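Local structure of surface presentation of antigens protein SpaO (4TT9) at residues N29-I32 with N33-K36. The protein is required for surface presentation and secretion of the Ipa invasion antigens and for host-cell invasion by Shigella, this chain being its C-terminal SpoA domain. Numbering follows the deposited sequence.
Sequences NMTI and NELK
Thr-31 caps the first turn of the helix through Glu-34, and this is the tight end of the contact. The hydroxyl OG1 of Thr-31 accepts the backbone N-H of Glu-34 at 2.7 Å, bent only modestly at 157°. It gets there because chi1 of 55° tucks OG1 between the backbone N and the carbonyl carbon, where it faces the amide of Glu-34. The same oxygen lies 3.1 Å from Glu-34 CB and also touches CB of exposed Asn-33. One residue further on, the N-H of Leu-35 reaches Thr-31 O at 2.6 Å, so Thr-31 holds two successive amides of the turn, one by its side chain and one by its backbone. This is an N-cap, with Thr-31 closing the start of the short helix 32-36 that follows the long strand 18-31. In this SpoA domain, of the FliN family, residues 29-31 also pair antiparallel with a strand of the second subunit, carrying the sheet across the dimer interface up to the helix. Buried Met-30, which packs on Val-21 of that subunit, lies against the turn through its sulfur: SD is 3.5 Å from Leu-35 CA, with CB and CD1 of Leu-35 also near it. Glu-34 stretches out across Met-30 at about a right angle, the carboxylate carbon CD lying 3.4 Å from Met-30 CB; OE2 makes a long, weak ion pair with Lys-28. The far side is looser. Lys-36 N gives Ile-32 O only a weak bond, 3.1 Å at 131°, while the exposed lysine chain runs past that carbonyl and bends at chi4, leaving NZ near Ile-32 CG2 and in a weak, long ion pair with Asp-15 of the second subunit.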
loop_
_atom_site.group_PDB
_atom_site.type_symbol
_atom_site.label_atom_id
_atom_site.label_comp_id
_atom_site.label_asym_id
_atom_site.label_seq_id
_atom_site.Cartn_x
_atom_site.Cartn_y
_atom_site.Cartn_z
ATOM N N ASN B 29 8.559 -0.876 11.104
ATOM C CA ASN B 29 9.881 -0.398 11.489
ATOM C C ASN B 29 10.710 -1.582 11.961
ATOM O O ASN B 29 10.260 -2.339 12.824
ATOM C CB ASN B 29 9.779 0.642 12.615
ATOM C CG ASN B 29 9.450 2.040 12.108
ATOM O OD1 ASN B 29 9.823 2.423 11.001
ATOM N ND2 ASN B 29 8.756 2.813 12.933
ATOM N N MET B 30 11.910 -1.746 11.400
ATOM C CA MET B 30 12.776 -2.869 11.759
ATOM C C MET B 30 14.246 -2.569 11.466
ATOM O O MET B 30 14.555 -1.748 10.605
ATOM C CB MET B 30 12.342 -4.138 11.015
ATOM C CG MET B 30 12.755 -4.172 9.559
ATOM S SD MET B 30 12.215 -5.645 8.678
ATOM C CE MET B 30 10.453 -5.369 8.610
ATOM N N THR B 31 15.148 -3.239 12.180
ATOM C CA THR B 31 16.573 -3.089 11.926
ATOM C C THR B 31 16.923 -3.741 10.612
ATOM O O THR B 31 16.245 -4.665 10.178
ATOM C CB THR B 31 17.435 -3.740 13.022
ATOM O OG1 THR B 31 17.075 -5.116 13.179
ATOM C CG2 THR B 31 17.247 -3.041 14.332
ATOM N N ILE B 32 17.989 -3.266 9.979
ATOM C CA ILE B 32 18.493 -3.908 8.775
ATOM C C ILE B 32 18.894 -5.324 9.146
ATOM O O ILE B 32 18.838 -6.235 8.322
ATOM C CB ILE B 32 19.687 -3.153 8.181
ATOM C CG1 ILE B 32 19.309 -1.694 7.921
ATOM C CG2 ILE B 32 20.132 -3.804 6.885
ATOM C CD1 ILE B 32 20.492 -0.765 7.741
ATOM N N ASN B 33 19.280 -5.503 10.403
ATOM C CA ASN B 33 19.495 -6.829 10.936
ATOM C C ASN B 33 18.208 -7.634 10.851
ATOM O O ASN B 33 18.192 -8.720 10.286
ATOM C CB ASN B 33 19.967 -6.752 12.378
ATOM C CG ASN B 33 20.438 -8.081 12.893
ATOM O OD1 ASN B 33 20.956 -8.897 12.137
ATOM N ND2 ASN B 33 20.254 -8.315 14.181
ATOM N N GLU B 34 17.129 -7.090 11.405
ATOM C CA GLU B 34 15.827 -7.740 11.335
ATOM C C GLU B 34 15.398 -7.942 9.896
ATOM O O GLU B 34 14.913 -9.003 9.533
ATOM C CB GLU B 34 14.779 -6.929 12.076
ATOM C CG GLU B 34 13.389 -7.446 11.893
ATOM C CD GLU B 34 12.478 -6.949 12.968
ATOM O OE1 GLU B 34 13.012 -6.522 14.012
ATOM O OE2 GLU B 34 11.246 -6.986 12.770
ATOM N N LEU B 35 15.611 -6.927 9.074
ATOM C CA LEU B 35 15.283 -6.999 7.658
ATOM C C LEU B 35 15.943 -8.188 6.981
ATOM O O LEU B 35 15.420 -8.718 6.004
ATOM C CB LEU B 35 15.696 -5.703 6.961
ATOM C CG LEU B 35 15.440 -5.572 5.460
ATOM C CD1 LEU B 35 13.973 -5.814 5.145
ATOM C CD2 LEU B 35 15.882 -4.208 4.966
ATOM N N LYS B 36 17.090 -8.612 7.496
ATOM C CA LYS B 36 17.752 -9.790 6.955
ATOM C C LYS B 36 16.881 -11.028 7.152
ATOM O O LYS B 36 16.962 -11.982 6.380
ATOM C CB LYS B 36 19.115 -9.996 7.622
ATOM C CG LYS B 36 20.158 -8.919 7.321
ATOM C CD LYS B 36 21.143 -8.782 8.478
ATOM C CE LYS B 36 22.470 -8.173 8.043
ATOM N NZ LYS B 36 22.330 -6.986 7.164
#